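Local structure of beta-galactosidase (Streptococcus pneumoniae, 4CUA) at residues A[30-34]-A[46-50]; A[78-83]-A[158-162]; A[19-25]-A[109-115]. The protein hydrolyses terminal beta-galactosyl residues as the full-length enzyme, of which the part described here is a carbohydrate-binding module that probably recognises galactose-containing glycans. All coordinates share one frame; numbering follows the deposited sequence. Where two conformers were deposited one is given.

Interaction 1: A[30-34]-A[46-50]; sequences PVSNV and ANRWT. With CA (calcium ion), chain C; EDO (1,2-ethanediol), chain F; EDO (1,2-ethanediol), chain D.
Asn33 ND2 is gripped by two oxygens, the backbone carbonyl O of Arg48 across the contact and a hydroxyl of a 1,2-ethanediol molecule, and the same residue helps to build the calcium site of this galactose-binding-like beta-sandwich. The bond from ND2 to Arg48 O is 2.9 Å long and nearly straight, 168° at the hydrogen. It runs almost in the plane of the Asn33 amide but meets the Arg48 carbonyl from above its plane. With CG beside the backbone N (chi1 -71°), the Asn33 side chain projects from the 3-10 turn onto the loop leading into strand 49-50.

The calcium ion ties the two segments together a second time. Asn33 O and Asn47 OD1 each lie 2.3 Å from the calcium ion; although these two oxygens come close, the cation they share probably offsets the repulsion of two acceptors on neighbouring ligand positions. Asp36, Leu38, Thr174 and Glu175 complete the site. With CG anti to the backbone N, the Asn47 side chain carries OD1 to the metal, and the Asn33 and Asn47 amide planes are turned 44° apart.

The rest of the contact is apolar. Val31 approaches the pyrrole side of the Trp49 indole obliquely, its CB 3.7 Å from Trp49 CD1, whereas Val34 lies alongside Trp49 and points the same way. Val61 of strand 58-67 packs against both valines and the tryptophan, and Trp49 NE1 donates to the backbone O of Asp24. The ethanediol at Asn33, probably from the crystallisation liquor, spans the contact, its other hydroxyl accepting from Arg48 N. On the apolar side the closest approach is Val34 CG1 to Trp49 CB, at 3.4 Å.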
loop_
_atom_site.group_PDB
_atom_site.type_symbol
_atom_site.label_atom_id
_atom_site.label_comp_id
_atom_site.label_asym_id
_atom_site.label_seq_id
_atom_site.Cartn_x
_atom_site.Cartn_y
_atom_site.Cartn_z
ATOM N N PRO A 30 11.394 4.242 1.756
ATOM C CA PRO A 30 11.050 2.965 1.100
ATOM C C PRO A 30 9.698 2.457 1.556
ATOM O O PRO A 30 9.264 2.733 2.685
ATOM C CB PRO A 30 12.132 2.026 1.566
ATOM C CG PRO A 30 12.627 2.643 2.837
ATOM C CD PRO A 30 12.567 4.114 2.598
ATOM N N VAL A 31 9.016 1.692 0.722
ATOM C CA VAL A 31 7.672 1.209 1.025
ATOM C C VAL A 31 7.641 0.215 2.155
ATOM O O VAL A 31 6.608 0.031 2.741
ATOM C CB VAL A 31 7.003 0.657 -0.273
ATOM C CG1 VAL A 31 7.564 -0.691 -0.630
ATOM C CG2 VAL A 31 5.471 0.632 -0.111
ATOM N N SER A 32 8.749 -0.420 2.451
ATOM C CA SER A 32 8.852 -1.301 3.636
ATOM C C SER A 32 8.478 -0.546 4.905
ATOM O O SER A 32 8.030 -1.128 5.894
ATOM C CB SER A 32 10.286 -1.870 3.742
ATOM O OG SER A 32 11.242 -0.832 3.720
ATOM N N ASN A 33 8.578 0.789 4.907
ATOM C CA ASN A 33 8.055 1.571 6.014
ATOM C C ASN A 33 6.613 1.465 6.301
ATOM O O ASN A 33 6.173 1.872 7.356
ATOM C CB ASN A 33 8.388 3.041 5.835
ATOM C CG ASN A 33 9.879 3.345 6.026
ATOM O OD1 ASN A 33 10.611 2.606 6.705
ATOM N ND2 ASN A 33 10.302 4.467 5.511
ATOM N N VAL A 34 5.790 0.984 5.356
ATOM C CA VAL A 34 4.359 1.013 5.591
ATOM C C VAL A 34 3.805 -0.211 6.372
ATOM O O VAL A 34 2.628 -0.236 6.673
ATOM C CB VAL A 34 3.485 1.236 4.351
ATOM C CG1 VAL A 34 3.982 2.445 3.539
ATOM C CG2 VAL A 34 3.394 -0.024 3.455
ATOM N N ALA A 46 10.966 10.179 11.402
ATOM C CA ALA A 46 10.368 10.069 10.102
ATOM C C ALA A 46 10.218 8.601 9.794
ATOM O O ALA A 46 11.206 7.830 9.822
ATOM C CB ALA A 46 11.188 10.749 9.043
ATOM N N ASN A 47 8.993 8.206 9.485
ATOM C CA ASN A 47 8.716 6.808 9.124
ATOM C C ASN A 47 7.528 6.778 8.150
ATOM O O ASN A 47 6.393 7.011 8.529
ATOM C CB ASN A 47 8.344 5.984 10.364
ATOM C CG ASN A 47 8.105 4.529 9.996
ATOM O OD1 ASN A 47 6.957 4.132 9.720
ATOM N ND2 ASN A 47 9.154 3.765 9.959
ATOM N N ARG A 48 7.829 6.640 6.880
ATOM C CA ARG A 48 6.806 6.761 5.857
ATOM C C ARG A 48 7.293 6.275 4.526
ATOM O O ARG A 48 8.499 6.335 4.250
ATOM C CB ARG A 48 6.311 8.191 5.781
ATOM C CG ARG A 48 7.419 9.222 5.624
ATOM C CD ARG A 48 6.843 10.602 5.536
ATOM N NE ARG A 48 7.843 11.656 5.459
ATOM C CZ ARG A 48 8.378 12.276 6.512
ATOM N NH1 ARG A 48 8.106 11.937 7.749
ATOM N NH2 ARG A 48 9.293 13.240 6.294
ATOM N N TRP A 49 6.361 5.776 3.686
ATOM C CA TRP A 49 6.563 5.752 2.267
ATOM C C TRP A 49 6.082 7.077 1.722
ATOM O O TRP A 49 5.076 7.630 2.171
ATOM C CB TRP A 49 5.733 4.652 1.621
ATOM C CG TRP A 49 5.670 4.799 0.120
ATOM C CD1 TRP A 49 6.536 4.301 -0.752
ATOM C CD2 TRP A 49 4.667 5.516 -0.634
ATOM N NE1 TRP A 49 6.164 4.641 -2.033
ATOM C CE2 TRP A 49 5.043 5.409 -1.984
ATOM C CE3 TRP A 49 3.548 6.239 -0.293
ATOM C CZ2 TRP A 49 4.281 5.971 -3.014
ATOM C CZ3 TRP A 49 2.779 6.791 -1.328
ATOM C CH2 TRP A 49 3.168 6.652 -2.660
ATOM N N THR A 50 6.821 7.622 0.750
ATOM C CA THR A 50 6.283 8.722 -0.061
ATOM C C THR A 50 6.799 8.529 -1.452
ATOM O O THR A 50 7.737 7.791 -1.678
ATOM C CB THR A 50 6.729 10.113 0.427
ATOM O OG1 THR A 50 8.035 10.402 -0.066
ATOM C CG2 THR A 50 6.721 10.306 1.928
HETATM CA CA CA C . 5.423 2.477 9.410
HETATM C C1 EDO F . 12.727 6.710 6.862
HETATM O O1 EDO F . 12.880 5.823 5.781
HETATM C C2 EDO F . 11.981 7.956 6.415
HETATM O O2 EDO F . 10.592 7.658 6.107
HETATM C C1 EDO D . 8.446 14.328 2.799
HETATM O O1 EDO D . 8.976 14.983 3.940
HETATM C C2 EDO D . 9.370 13.274 2.231
HETATM O O2 EDO D . 9.509 12.214 3.235
#

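Interaction 2: A[78-83]-A[158-162]; sequences NLSVGF and IRIRM. With EDO (1,2-ethanediol), chain E.
Leu79 and Ile158 run antiparallel as side chains and overlap in passing, bringing the methyl carbon Leu79 CD1 to 4.0 Å from Ile158 CD1. The other Leu79 branch crosses Ile160 at a slant, with CD2 4.1 Å from Ile160 CB, so one leucine fits its two methyls against successive inward-facing residues of strand 158-162. Ile160 in turn reaches across toward strand 78-83: CG1 anti to the backbone N (chi1 -176°) and an extended chain bring CD1 to 4.5 Å from both Val81 CG2 and Phe83 CZ, at the ring edge.

Phe83 meets the opposing strand edge-on. The selenium of selenomethionine Met162 lies 3.9 Å from Phe83 CE1 and 89° off the ring normal, a Met-aromatic contact made at the ring edge, while Val81 CG1 of Phe83's own strand lies over one face, displaced toward the rim. Ile173 of strand 172-177 touches Val81, Phe83 and Met162.

The segment axes are 9.4 Å apart at their closest and cross at -48°, and the contact is made by side chains rather than backbone pairing. Such face-to-face packing is characteristic of the hydrophobic interior of a beta-sandwich, here the galactose-binding-like fold.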
loop_
_atom_site.group_PDB
_atom_site.type_symbol
_atom_site.label_atom_id
_atom_site.label_comp_id
_atom_site.label_asym_id
_atom_site.label_seq_id
_atom_site.Cartn_x
_atom_site.Cartn_y
_atom_site.Cartn_z
ATOM N N ASN A 78 -10.912 -5.227 3.886
ATOM C CA ASN A 78 -10.597 -4.025 4.590
ATOM C C ASN A 78 -9.152 -3.610 4.247
ATOM O O ASN A 78 -8.351 -4.411 3.854
ATOM C CB ASN A 78 -10.717 -4.231 6.143
ATOM C CG ASN A 78 -9.747 -5.209 6.670
ATOM O OD1 ASN A 78 -8.632 -4.836 7.114
ATOM N ND2 ASN A 78 -10.072 -6.484 6.614
ATOM N N LEU A 79 -8.939 -2.326 4.497
ATOM C CA LEU A 79 -7.632 -1.687 4.435
ATOM C C LEU A 79 -7.676 -0.474 5.264
ATOM O O LEU A 79 -8.608 0.275 5.225
ATOM C CB LEU A 79 -7.370 -1.281 2.993
ATOM C CG LEU A 79 -6.064 -0.489 2.725
ATOM C CD1 LEU A 79 -4.796 -1.270 3.047
ATOM C CD2 LEU A 79 -6.054 0.108 1.298
ATOM N N SER A 80 -6.617 -0.239 6.049
ATOM C CA SER A 80 -6.486 1.012 6.781
ATOM C C SER A 80 -5.168 1.665 6.382
ATOM O O SER A 80 -4.169 0.997 6.255
ATOM C CB SER A 80 -6.476 0.781 8.292
ATOM O OG SER A 80 -7.629 0.102 8.724
ATOM N N VAL A 81 -5.211 2.988 6.212
ATOM C CA VAL A 81 -4.041 3.747 5.743
ATOM C C VAL A 81 -3.876 4.991 6.561
ATOM O O VAL A 81 -4.744 5.858 6.619
ATOM C CB VAL A 81 -4.190 4.167 4.286
ATOM C CG1 VAL A 81 -2.921 4.873 3.776
ATOM C CG2 VAL A 81 -4.534 3.011 3.407
ATOM N N GLY A 82 -2.708 5.106 7.164
ATOM C CA GLY A 82 -2.333 6.291 7.914
ATOM C C GLY A 82 -1.609 7.269 7.012
ATOM O O GLY A 82 -0.419 7.135 6.796
ATOM N N PHE A 83 -2.323 8.230 6.491
ATOM C CA PHE A 83 -1.690 9.265 5.693
ATOM C C PHE A 83 -0.904 10.225 6.556
ATOM O O PHE A 83 -1.348 10.637 7.647
ATOM C CB PHE A 83 -2.753 9.998 4.843
ATOM C CG PHE A 83 -3.390 9.126 3.809
ATOM C CD1 PHE A 83 -2.668 8.702 2.701
ATOM C CD2 PHE A 83 -4.700 8.658 3.949
ATOM C CE1 PHE A 83 -3.257 7.866 1.755
ATOM C CE2 PHE A 83 -5.268 7.813 3.021
ATOM C CZ PHE A 83 -4.551 7.416 1.919
ATOM N N ILE A 158 -3.431 -6.699 -2.439
ATOM C CA ILE A 158 -4.200 -5.538 -2.712
ATOM C C ILE A 158 -3.264 -4.372 -2.774
ATOM O O ILE A 158 -2.172 -4.447 -2.203
ATOM C CB ILE A 158 -5.400 -5.315 -1.756
ATOM C CG1 ILE A 158 -4.889 -4.954 -0.352
ATOM C CG2 ILE A 158 -6.303 -6.549 -1.818
ATOM C CD1 ILE A 158 -5.892 -4.214 0.495
ATOM N N ARG A 159 -3.707 -3.338 -3.446
ATOM C CA ARG A 159 -2.993 -2.075 -3.497
ATOM C C ARG A 159 -3.934 -0.894 -3.546
ATOM O O ARG A 159 -5.130 -1.012 -3.920
ATOM C CB ARG A 159 -2.019 -1.987 -4.664
ATOM C CG ARG A 159 -2.664 -1.786 -6.036
ATOM C CD ARG A 159 -1.609 -1.923 -7.124
ATOM N NE ARG A 159 -2.240 -1.597 -8.403
ATOM C CZ ARG A 159 -1.563 -1.662 -9.558
ATOM N NH1 ARG A 159 -0.270 -1.961 -9.570
ATOM N NH2 ARG A 159 -2.204 -1.373 -10.669
ATOM N N ILE A 160 -3.428 0.245 -3.126
ATOM C CA ILE A 160 -4.090 1.501 -3.238
ATOM C C ILE A 160 -3.257 2.372 -4.205
ATOM O O ILE A 160 -2.122 2.631 -3.989
ATOM C CB ILE A 160 -4.443 2.140 -1.859
ATOM C CG1 ILE A 160 -5.220 3.403 -2.043
ATOM C CG2 ILE A 160 -3.180 2.363 -1.008
ATOM C CD1 ILE A 160 -5.745 4.052 -0.778
ATOM N N ARG A 161 -3.921 2.802 -5.281
ATOM C CA ARG A 161 -3.284 3.540 -6.390
ATOM C C ARG A 161 -3.797 4.957 -6.342
ATOM O O ARG A 161 -5.035 5.224 -6.363
ATOM C CB ARG A 161 -3.637 2.827 -7.689
ATOM C CG ARG A 161 -3.030 3.507 -8.924
ATOM C CD ARG A 161 -3.089 2.607 -10.109
ATOM N NE ARG A 161 -4.416 2.046 -10.372
ATOM C CZ ARG A 161 -5.417 2.683 -10.958
ATOM N NH1 ARG A 161 -5.279 3.918 -11.427
ATOM N NH2 ARG A 161 -6.554 2.037 -11.120
HETATM N N MSE A 162 -2.873 5.911 -6.239
HETATM C CA MSE A 162 -3.167 7.225 -5.732
HETATM C C MSE A 162 -2.540 8.372 -6.500
HETATM O O MSE A 162 -1.384 8.267 -6.890
HETATM C CB MSE A 162 -2.564 7.387 -4.322
HETATM C CG MSE A 162 -3.185 6.364 -3.358
HETATM SE SE MSE A 162 -2.166 6.274 -1.678
HETATM C CE MSE A 162 -0.530 5.479 -2.387
HETATM C C1 EDO E . 2.833 -1.576 -9.732
HETATM O O1 EDO E . 4.101 -1.287 -10.096
HETATM C C2 EDO E . 2.902 -1.957 -8.196
HETATM O O2 EDO E . 1.703 -1.730 -7.670
#

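Interaction 3: A[19-25]-A[109-115]; sequences LAFASDS and PKNPSFV
Three hydrogen bonds fasten Ala22 and Ser25 to loop 109-115, which lies along strand 19-22 and the turn after it in this galactose-binding-like beta-sandwich. Two are between backbones: Ala22 N donates to Pro112 O at 2.8 Å, and Ala22 O accepts from Val115 N at 2.9 Å. Ala22 thus uses both its polar backbone atoms on the loop, while Leu19, Phe21 and Ser23 bond through their backbones to strand 58-67. The third comes from a side chain. Ser25 OG lies beside its own backbone N (chi1 -48°) and donates to Ser113 O at 2.7 Å, in the carbonyl plane and on a lone pair. Pro112 O also receives a CA-H...O contact from Phe21.

Apolar contacts flank these bonds. The two methyls of Leu19 divide between two prolines: CD1 meets Pro112 CG and CD2 meets Pro109 CD, the leucine side chain standing roughly perpendicular to Pro112 and antiparallel to Pro109. Val115 CG2 packs 3.9 Å from Phe21 CB, on an oblique approach to the aromatic ring, which itself stacks with Phe122.

A polar-aromatic contact finishes the far end. The Asp24 carboxylate, salt-bridged to Arg54, places OD1 at the edge of the Phe114 ring, 3.4 Å from Phe114 CD1, with the two planes 59° apart; the positive rim of the ring would suit that oxygen. Ser25 O approaches the ring obliquely, 3.2 Å from Phe114 CE1.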
loop_
_atom_site.group_PDB
_atom_site.type_symbol
_atom_site.label_atom_id
_atom_site.label_comp_id
_atom_site.label_asym_id
_atom_site.label_seq_id
_atom_site.Cartn_x
_atom_site.Cartn_y
_atom_site.Cartn_z
ATOM N N LEU A 19 4.869 -8.686 2.264
ATOM C CA LEU A 19 5.815 -7.700 1.735
ATOM C C LEU A 19 5.010 -6.552 1.197
ATOM O O LEU A 19 4.078 -6.742 0.420
ATOM C CB LEU A 19 6.579 -8.305 0.545
ATOM C CG LEU A 19 7.506 -7.469 -0.317
ATOM C CD1 LEU A 19 8.705 -7.036 0.514
ATOM C CD2 LEU A 19 8.009 -8.355 -1.456
ATOM N N ALA A 20 5.360 -5.346 1.621
ATOM C CA ALA A 20 4.840 -4.122 1.002
ATOM C C ALA A 20 5.570 -3.861 -0.292
ATOM O O ALA A 20 6.781 -4.123 -0.458
ATOM C CB ALA A 20 5.033 -2.938 1.949
ATOM N N PHE A 21 4.854 -3.308 -1.263
ATOM C CA PHE A 21 5.458 -2.973 -2.555
ATOM C C PHE A 21 4.833 -1.642 -3.015
ATOM O O PHE A 21 3.757 -1.238 -2.586
ATOM C CB PHE A 21 5.223 -4.093 -3.578
ATOM C CG PHE A 21 3.753 -4.365 -3.881
ATOM C CD1 PHE A 21 3.073 -3.670 -4.864
ATOM C CD2 PHE A 21 3.040 -5.369 -3.187
ATOM C CE1 PHE A 21 1.770 -3.941 -5.156
ATOM C CE2 PHE A 21 1.740 -5.605 -3.469
ATOM C CZ PHE A 21 1.086 -4.876 -4.433
ATOM N N ALA A 22 5.562 -0.940 -3.908
ATOM C CA ALA A 22 5.101 0.297 -4.483
ATOM C C ALA A 22 5.519 0.389 -5.907
ATOM O O ALA A 22 6.535 -0.188 -6.293
ATOM C CB ALA A 22 5.639 1.479 -3.739
ATOM N N SER A 23 4.731 1.095 -6.706
ATOM C CA SER A 23 5.147 1.306 -8.109
ATOM C C SER A 23 6.446 2.135 -8.181
ATOM O O SER A 23 7.295 1.908 -9.045
ATOM C CB SER A 23 4.019 2.026 -8.828
ATOM O OG SER A 23 3.638 3.203 -8.207
ATOM N N ASP A 24 6.602 3.088 -7.290
ATOM C CA ASP A 24 7.733 3.980 -7.199
ATOM C C ASP A 24 7.746 4.585 -5.809
ATOM O O ASP A 24 6.710 4.673 -5.105
ATOM C CB ASP A 24 7.656 5.088 -8.260
ATOM C CG ASP A 24 8.902 5.842 -8.407
ATOM O OD1 ASP A 24 9.988 5.261 -8.351
ATOM O OD2 ASP A 24 8.794 7.119 -8.616
ATOM N N SER A 25 8.924 5.047 -5.375
ATOM C CA SER A 25 9.113 5.669 -4.118
ATOM C C SER A 25 10.188 6.752 -4.087
ATOM O O SER A 25 11.166 6.649 -4.837
ATOM C CB SER A 25 9.527 4.647 -3.035
ATOM O OG SER A 25 8.678 3.491 -3.039
ATOM N N PRO A 109 8.635 -8.847 -5.872
ATOM C CA PRO A 109 9.472 -7.965 -6.687
ATOM C C PRO A 109 10.930 -7.964 -6.221
ATOM O O PRO A 109 11.269 -8.122 -5.056
ATOM C CB PRO A 109 8.804 -6.609 -6.535
ATOM C CG PRO A 109 7.358 -6.954 -6.264
ATOM C CD PRO A 109 7.461 -8.144 -5.343
ATOM N N LYS A 110 11.841 -7.829 -7.176
ATOM C CA LYS A 110 13.246 -7.737 -6.859
ATOM C C LYS A 110 13.591 -6.456 -6.130
ATOM O O LYS A 110 14.493 -6.419 -5.265
ATOM C CB LYS A 110 14.065 -7.784 -8.159
ATOM C CG LYS A 110 13.958 -9.094 -8.928
ATOM C CD LYS A 110 14.684 -10.168 -8.182
ATOM C CE LYS A 110 14.898 -11.450 -8.981
ATOM N NZ LYS A 110 13.616 -11.980 -9.469
ATOM N N ASN A 111 12.858 -5.392 -6.463
ATOM C CA ASN A 111 13.054 -4.098 -5.834
ATOM C C ASN A 111 11.679 -3.557 -5.465
ATOM O O ASN A 111 11.057 -2.809 -6.218
ATOM C CB ASN A 111 13.788 -3.148 -6.743
ATOM C CG ASN A 111 15.098 -3.707 -7.195
ATOM O OD1 ASN A 111 16.098 -3.508 -6.554
ATOM N ND2 ASN A 111 15.067 -4.464 -8.280
ATOM N N PRO A 112 11.153 -3.964 -4.303
ATOM C CA PRO A 112 9.740 -3.717 -3.962
ATOM C C PRO A 112 9.307 -2.278 -3.852
ATOM O O PRO A 112 8.155 -2.018 -4.095
ATOM C CB PRO A 112 9.521 -4.435 -2.618
ATOM C CG PRO A 112 10.817 -4.987 -2.257
ATOM C CD PRO A 112 11.812 -4.876 -3.339
ATOM N N SER A 113 10.225 -1.337 -3.618
ATOM C CA SER A 113 9.865 0.079 -3.574
ATOM C C SER A 113 9.707 0.663 -5.001
ATOM O O SER A 113 9.289 1.808 -5.105
ATOM C CB SER A 113 10.900 0.891 -2.801
ATOM O OG SER A 113 10.717 0.697 -1.386
ATOM N N PHE A 114 10.128 -0.102 -5.990
ATOM C CA PHE A 114 10.209 0.436 -7.365
ATOM C C PHE A 114 9.714 -0.564 -8.377
ATOM O O PHE A 114 10.380 -0.894 -9.366
ATOM C CB PHE A 114 11.678 0.797 -7.673
ATOM C CG PHE A 114 12.249 1.737 -6.705
ATOM C CD1 PHE A 114 12.055 3.102 -6.805
ATOM C CD2 PHE A 114 13.007 1.266 -5.650
ATOM C CE1 PHE A 114 12.599 3.918 -5.843
ATOM C CE2 PHE A 114 13.566 2.103 -4.701
ATOM C CZ PHE A 114 13.366 3.433 -4.818
ATOM N N VAL A 115 8.529 -1.142 -8.177
ATOM C CA VAL A 115 8.058 -2.241 -8.997
ATOM C C VAL A 115 7.927 -1.794 -10.465
ATOM O O VAL A 115 8.132 -2.563 -11.371
ATOM C CB VAL A 115 6.748 -2.808 -8.426
ATOM C CG1 VAL A 115 6.230 -3.875 -9.343
ATOM C CG2 VAL A 115 6.944 -3.367 -7.020
#

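Overall arrangement
From the N terminus, strand 19-22 and its following turn come first and are met by loop 109-115, so interaction 3 closes a loop of 83 intervening residues. Interaction 1 is nested within it, a short closure of 11 residues at the calcium site. Strand 70-83 also lies inside that loop, but its partner, strand 157-163, lies beyond it; interactions 2 and 3 therefore cross, whereas 1 and 2 follow in series. Interaction 1 touches both others: Val31 N probably bonds to Ser113 OG of interaction 3, and the Trp49 ring packs on Met162 of interaction 2. Metal-site loops, the sandwich core and a covering loop are thereby tied together.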